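Local coordinates for protein aspartate aminotransferase (Leishmania major, PDB 4H51) that probably transfers the amino group of L-aspartate to 2-oxoglutarate, using pyridoxal 5'-phosphate as its cofactor, at residues Y167-K181 / T203-I215. Sequence-based numbering, arbitrary orientation. Where two conformers were deposited one is given.
Sequences YYDPKTVSLNFEGMK and TGVDPSQEQWNEI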
loop_
_atom_site.group_PDB
_atom_site.type_symbol
_atom_site.label_atom_id
_atom_site.label_comp_id
_atom_site.label_asym_id
_atom_site.label_seq_id
_atom_site.Cartn_x
_atom_site.Cartn_y
_atom_site.Cartn_z
ATOM N N TYR B 167 -12.649 -27.886 7.121
ATOM C CA TYR B 167 -11.308 -27.761 7.643
ATOM C C TYR B 167 -11.299 -28.086 9.124
ATOM O O TYR B 167 -10.789 -29.150 9.510
ATOM C CB TYR B 167 -10.723 -26.366 7.329
ATOM C CG TYR B 167 -9.265 -26.297 7.713
ATOM C CD1 TYR B 167 -8.319 -26.904 6.910
ATOM C CD2 TYR B 167 -8.843 -25.722 8.905
ATOM C CE1 TYR B 167 -6.985 -26.936 7.260
ATOM C CE2 TYR B 167 -7.499 -25.716 9.242
ATOM C CZ TYR B 167 -6.565 -26.324 8.415
ATOM O OH TYR B 167 -5.193 -26.389 8.710
ATOM N N TYR B 168 -11.860 -27.210 9.948
ATOM C CA TYR B 168 -11.828 -27.410 11.411
ATOM C C TYR B 168 -13.115 -28.050 11.893
ATOM O O TYR B 168 -14.190 -27.643 11.484
ATOM C CB TYR B 168 -11.650 -26.083 12.119
ATOM C CG TYR B 168 -11.342 -26.222 13.579
ATOM C CD1 TYR B 168 -10.163 -26.843 13.998
ATOM C CD2 TYR B 168 -12.198 -25.736 14.532
ATOM C CE1 TYR B 168 -9.858 -26.982 15.333
ATOM C CE2 TYR B 168 -11.907 -25.862 15.881
ATOM C CZ TYR B 168 -10.739 -26.481 16.273
ATOM O OH TYR B 168 -10.410 -26.634 17.607
ATOM N N ASP B 169 -12.971 -29.064 12.736
ATOM C CA ASP B 169 -14.092 -29.711 13.399
ATOM C C ASP B 169 -14.118 -29.356 14.905
ATOM O O ASP B 169 -13.354 -29.868 15.674
ATOM C CB ASP B 169 -13.957 -31.205 13.227
ATOM C CG ASP B 169 -15.158 -31.936 13.731
ATOM O OD1 ASP B 169 -16.076 -31.271 14.244
ATOM O OD2 ASP B 169 -15.183 -33.167 13.599
ATOM N N PRO B 170 -15.034 -28.503 15.318
ATOM C CA PRO B 170 -15.074 -28.056 16.719
ATOM C C PRO B 170 -15.280 -29.231 17.690
ATOM O O PRO B 170 -14.723 -29.237 18.800
ATOM C CB PRO B 170 -16.298 -27.143 16.750
ATOM C CG PRO B 170 -16.502 -26.738 15.332
ATOM C CD PRO B 170 -16.117 -27.932 14.521
ATOM N N LYS B 171 -16.004 -30.248 17.250
ATOM C CA LYS B 171 -16.231 -31.431 18.111
ATOM C C LYS B 171 -14.948 -32.193 18.456
ATOM O O LYS B 171 -14.827 -32.710 19.562
ATOM C CB LYS B 171 -17.231 -32.377 17.460
ATOM C CG LYS B 171 -18.590 -31.738 17.247
ATOM C CD LYS B 171 -19.659 -32.770 16.940
ATOM C CE LYS B 171 -21.020 -32.114 16.737
ATOM N NZ LYS B 171 -21.930 -32.993 15.960
ATOM N N THR B 172 -13.980 -32.257 17.543
ATOM C CA THR B 172 -12.738 -32.993 17.809
ATOM C C THR B 172 -11.525 -32.068 18.000
ATOM O O THR B 172 -10.420 -32.568 18.177
ATOM C CB THR B 172 -12.421 -33.916 16.635
ATOM O OG1 THR B 172 -12.439 -33.113 15.447
ATOM C CG2 THR B 172 -13.416 -35.060 16.546
ATOM N N VAL B 173 -11.741 -30.752 17.969
ATOM C CA VAL B 173 -10.657 -29.745 17.963
ATOM C C VAL B 173 -9.520 -30.178 17.038
ATOM O O VAL B 173 -8.343 -30.222 17.415
ATOM C CB VAL B 173 -10.129 -29.479 19.385
ATOM C CG1 VAL B 173 -11.244 -28.900 20.224
ATOM C CG2 VAL B 173 -9.567 -30.762 20.007
ATOM N N SER B 174 -9.884 -30.581 15.827
ATOM C CA SER B 174 -8.910 -31.174 14.943
ATOM C C SER B 174 -9.388 -30.938 13.533
ATOM O O SER B 174 -10.533 -30.485 13.322
ATOM C CB SER B 174 -8.717 -32.674 15.215
ATOM O OG SER B 174 -9.784 -33.486 14.688
ATOM N N LEU B 175 -8.539 -31.300 12.575
ATOM C CA LEU B 175 -8.898 -31.191 11.171
ATOM C C LEU B 175 -9.905 -32.255 10.760
ATOM O O LEU B 175 -9.683 -33.426 10.959
ATOM C CB LEU B 175 -7.651 -31.319 10.270
ATOM C CG LEU B 175 -7.179 -30.048 9.631
ATOM C CD1 LEU B 175 -6.953 -29.040 10.746
ATOM C CD2 LEU B 175 -5.912 -30.289 8.789
ATOM N N ASN B 176 -11.001 -31.839 10.170
ATOM C CA ASN B 176 -11.861 -32.754 9.434
ATOM C C ASN B 176 -11.222 -33.037 8.082
ATOM O O ASN B 176 -11.596 -32.451 7.049
ATOM C CB ASN B 176 -13.243 -32.136 9.230
ATOM C CG ASN B 176 -14.204 -33.056 8.472
ATOM O OD1 ASN B 176 -13.869 -34.171 8.067
ATOM N ND2 ASN B 176 -15.423 -32.580 8.299
ATOM N N PHE B 177 -10.250 -33.939 8.079
ATOM C CA PHE B 177 -9.454 -34.139 6.891
ATOM C C PHE B 177 -10.229 -34.848 5.802
ATOM O O PHE B 177 -10.058 -34.542 4.598
ATOM C CB PHE B 177 -8.166 -34.879 7.183
ATOM C CG PHE B 177 -7.212 -34.862 6.030
ATOM C CD1 PHE B 177 -6.755 -33.642 5.501
ATOM C CD2 PHE B 177 -6.781 -36.044 5.459
ATOM C CE1 PHE B 177 -5.871 -33.640 4.433
ATOM C CE2 PHE B 177 -5.894 -36.034 4.389
ATOM C CZ PHE B 177 -5.437 -34.842 3.886
ATOM N N GLU B 178 -11.128 -35.755 6.190
ATOM C CA GLU B 178 -11.958 -36.435 5.179
ATOM C C GLU B 178 -12.887 -35.441 4.449
ATOM O O GLU B 178 -13.055 -35.525 3.248
ATOM C CB GLU B 178 -12.743 -37.622 5.792
ATOM C CG GLU B 178 -11.820 -38.763 6.281
ATOM C CD GLU B 178 -10.896 -39.343 5.197
ATOM O OE1 GLU B 178 -11.370 -39.661 4.090
ATOM O OE2 GLU B 178 -9.673 -39.462 5.426
ATOM N N GLY B 179 -13.418 -34.472 5.177
ATOM C CA GLY B 179 -14.283 -33.475 4.614
ATOM C C GLY B 179 -13.503 -32.544 3.699
ATOM O O GLY B 179 -14.000 -32.158 2.626
ATOM N N MET B 180 -12.290 -32.223 4.107
ATOM C CA MET B 180 -11.414 -31.370 3.313
ATOM C C MET B 180 -11.126 -32.004 1.970
ATOM O O MET B 180 -11.284 -31.372 0.935
ATOM C CB MET B 180 -10.109 -31.067 4.038
ATOM C CG MET B 180 -9.208 -30.116 3.253
ATOM S SD MET B 180 -7.763 -29.654 4.242
ATOM C CE MET B 180 -6.961 -28.421 3.212
ATOM N N LYS B 181 -10.727 -33.272 2.003
ATOM C CA LYS B 181 -10.462 -33.995 0.764
ATOM C C LYS B 181 -11.717 -34.055 -0.108
ATOM O O LYS B 181 -11.634 -33.878 -1.325
ATOM C CB LYS B 181 -9.945 -35.389 1.056
ATOM C CG LYS B 181 -8.531 -35.385 1.636
ATOM C CD LYS B 181 -7.895 -36.775 1.778
ATOM C CE LYS B 181 -8.558 -37.633 2.839
ATOM N NZ LYS B 181 -8.002 -39.028 2.839
ATOM N N THR B 203 -7.539 -21.123 14.012
ATOM C CA THR B 203 -7.705 -22.334 14.785
ATOM C C THR B 203 -6.415 -22.894 15.360
ATOM O O THR B 203 -6.479 -23.687 16.280
ATOM C CB THR B 203 -8.333 -23.446 13.937
ATOM O OG1 THR B 203 -7.389 -23.925 12.988
ATOM C CG2 THR B 203 -9.652 -22.979 13.244
ATOM N N GLY B 204 -5.245 -22.507 14.795
ATOM C CA GLY B 204 -3.950 -23.051 15.179
ATOM C C GLY B 204 -3.770 -24.521 14.857
ATOM O O GLY B 204 -2.880 -25.185 15.397
ATOM N N VAL B 205 -4.683 -25.063 14.041
ATOM C CA VAL B 205 -4.579 -26.459 13.624
ATOM C C VAL B 205 -4.108 -26.532 12.196
ATOM O O VAL B 205 -4.742 -25.965 11.326
ATOM C CB VAL B 205 -5.913 -27.197 13.755
ATOM C CG1 VAL B 205 -5.733 -28.640 13.307
ATOM C CG2 VAL B 205 -6.347 -27.181 15.236
ATOM N N ASP B 206 -2.981 -27.198 11.980
ATOM C CA ASP B 206 -2.398 -27.356 10.669
ATOM C C ASP B 206 -2.523 -28.809 10.241
ATOM O O ASP B 206 -2.623 -29.714 11.090
ATOM C CB ASP B 206 -0.895 -26.985 10.666
ATOM C CG ASP B 206 -0.650 -25.515 10.875
ATOM O OD1 ASP B 206 -1.625 -24.755 10.754
ATOM O OD2 ASP B 206 0.517 -25.126 11.147
ATOM N N PRO B 207 -2.485 -29.042 8.931
ATOM C CA PRO B 207 -2.282 -30.416 8.458
ATOM C C PRO B 207 -0.939 -30.946 8.908
ATOM O O PRO B 207 0.008 -30.181 8.961
ATOM C CB PRO B 207 -2.245 -30.273 6.947
ATOM C CG PRO B 207 -2.879 -28.953 6.636
ATOM C CD PRO B 207 -2.606 -28.079 7.819
ATOM N N SER B 208 -0.860 -32.241 9.202
ATOM C CA SER B 208 0.419 -32.912 9.382
ATOM C C SER B 208 1.182 -32.905 8.059
ATOM O O SER B 208 0.623 -32.692 6.980
ATOM C CB SER B 208 0.181 -34.352 9.820
ATOM O OG SER B 208 -0.429 -35.101 8.792
ATOM N N GLN B 209 2.459 -33.218 8.123
ATOM C CA GLN B 209 3.222 -33.369 6.867
ATOM C C GLN B 209 2.572 -34.426 5.936
ATOM O O GLN B 209 2.528 -34.259 4.724
ATOM C CB GLN B 209 4.675 -33.736 7.185
ATOM C CG GLN B 209 5.461 -32.575 7.835
ATOM C CD GLN B 209 6.983 -32.821 7.909
ATOM O OE1 GLN B 209 7.481 -33.888 7.573
ATOM N NE2 GLN B 209 7.707 -31.828 8.373
ATOM N N GLU B 210 2.051 -35.519 6.517
ATOM C CA GLU B 210 1.404 -36.565 5.750
ATOM C C GLU B 210 0.132 -36.027 5.080
ATOM O O GLU B 210 -0.088 -36.270 3.892
ATOM C CB GLU B 210 1.082 -37.836 6.589
ATOM C CG GLU B 210 2.323 -38.562 7.147
ATOM C CD GLU B 210 2.909 -37.952 8.441
ATOM O OE1 GLU B 210 2.375 -36.940 8.982
ATOM O OE2 GLU B 210 3.913 -38.530 8.959
ATOM N N GLN B 211 -0.689 -35.293 5.816
ATOM C CA GLN B 211 -1.889 -34.633 5.206
ATOM C C GLN B 211 -1.514 -33.676 4.092
ATOM O O GLN B 211 -2.149 -33.663 3.030
ATOM C CB GLN B 211 -2.712 -33.931 6.296
ATOM C CG GLN B 211 -3.382 -34.974 7.186
ATOM C CD GLN B 211 -3.968 -34.420 8.470
ATOM O OE1 GLN B 211 -3.539 -33.408 9.004
ATOM N NE2 GLN B 211 -4.953 -35.129 8.980
ATOM N N TRP B 212 -0.447 -32.902 4.285
ATOM C CA TRP B 212 0.012 -32.016 3.213
ATOM C C TRP B 212 0.353 -32.749 1.954
ATOM O O TRP B 212 0.063 -32.248 0.876
ATOM C CB TRP B 212 1.214 -31.188 3.592
ATOM C CG TRP B 212 0.907 -29.970 4.414
ATOM C CD1 TRP B 212 1.437 -29.647 5.650
ATOM C CD2 TRP B 212 0.049 -28.856 4.068
ATOM N NE1 TRP B 212 0.961 -28.441 6.077
ATOM C CE2 TRP B 212 0.104 -27.930 5.173
ATOM C CE3 TRP B 212 -0.735 -28.543 2.973
ATOM C CZ2 TRP B 212 -0.595 -26.734 5.162
ATOM C CZ3 TRP B 212 -1.448 -27.356 2.988
ATOM C CH2 TRP B 212 -1.353 -26.467 4.031
ATOM N N ASN B 213 1.044 -33.893 2.059
ATOM C CA ASN B 213 1.364 -34.659 0.858
ATOM C C ASN B 213 0.087 -35.111 0.135
ATOM O O ASN B 213 0.003 -35.043 -1.126
ATOM C CB ASN B 213 2.260 -35.861 1.213
ATOM C CG ASN B 213 2.941 -36.489 -0.015
ATOM O OD1 ASN B 213 3.555 -35.799 -0.830
ATOM N ND2 ASN B 213 2.888 -37.810 -0.109
ATOM N N GLU B 214 -0.922 -35.541 0.892
ATOM C CA GLU B 214 -2.198 -35.956 0.267
ATOM C C GLU B 214 -2.900 -34.762 -0.373
ATOM O O GLU B 214 -3.439 -34.891 -1.453
ATOM C CB GLU B 214 -3.142 -36.582 1.256
ATOM C CG GLU B 214 -2.723 -37.967 1.719
ATOM C CD GLU B 214 -3.858 -38.687 2.465
ATOM O OE1 GLU B 214 -5.005 -38.743 1.959
ATOM O OE2 GLU B 214 -3.611 -39.180 3.586
ATOM N N ILE B 215 -2.817 -33.589 0.264
ATOM C CA ILE B 215 -3.460 -32.394 -0.304
ATOM C C ILE B 215 -2.768 -32.008 -1.607
ATOM O O ILE B 215 -3.429 -31.635 -2.583
ATOM C CB ILE B 215 -3.404 -31.212 0.655
ATOM C CG1 ILE B 215 -4.241 -31.481 1.901
ATOM C CG2 ILE B 215 -3.964 -29.938 -0.032
ATOM C CD1 ILE B 215 -3.852 -30.594 3.062
HETATM O O HOH W 1 -7.079 -34.620 11.231
#
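The helix starting at F177 runs nearly parallel to that starting at Q209, segment axes 11.5 Å apart and inclined 16°, while hairpin 167-175 lies against the loop 203-208. Both helices belong to the large, pyridoxal-phosphate-binding domain of a class I aminotransferase, where they follow strands 174-175 and 192-196 of its mixed sheet. Between them F177, its CG anti to the backbone N (chi1 -169°), reaches across to Q211, whose CG sits over the ring centre at 3.7 Å. The Q211 amide continues along the same side toward F177 CB, NE2 passing beyond the ring rim, its plane turned 32° from the ring. K181 CG lies over the rim of the opposite face, and I215 CG1 meets the edge. Q211 is held at both ends of its amide: OE1 accepts from S208 N, one half of a capping box completed by Q211 N and S208 OG, and NE2 donates to a water that itself donates to L175 O. Along the loop, T203 CG2 lies 3.7 Å above the plane of the Y168 ring, toward its rim, and V205 CG2 comes within 3.5 Å of Y168 CE1. T203 OG1 closes an ST turn to V205 N and also pairs with H200, whose ring stacks on Y167. The Y167 hydroxyl donates to V205 O at 2.7 Å, tying the hairpin to loop 203-208. At the outer side of the helix pair, K181 NZ makes salt bridges to E178 OE2 and E214 OE1, each at 3.1 Å and on the syn side, nearer the carboxylate plane at E214.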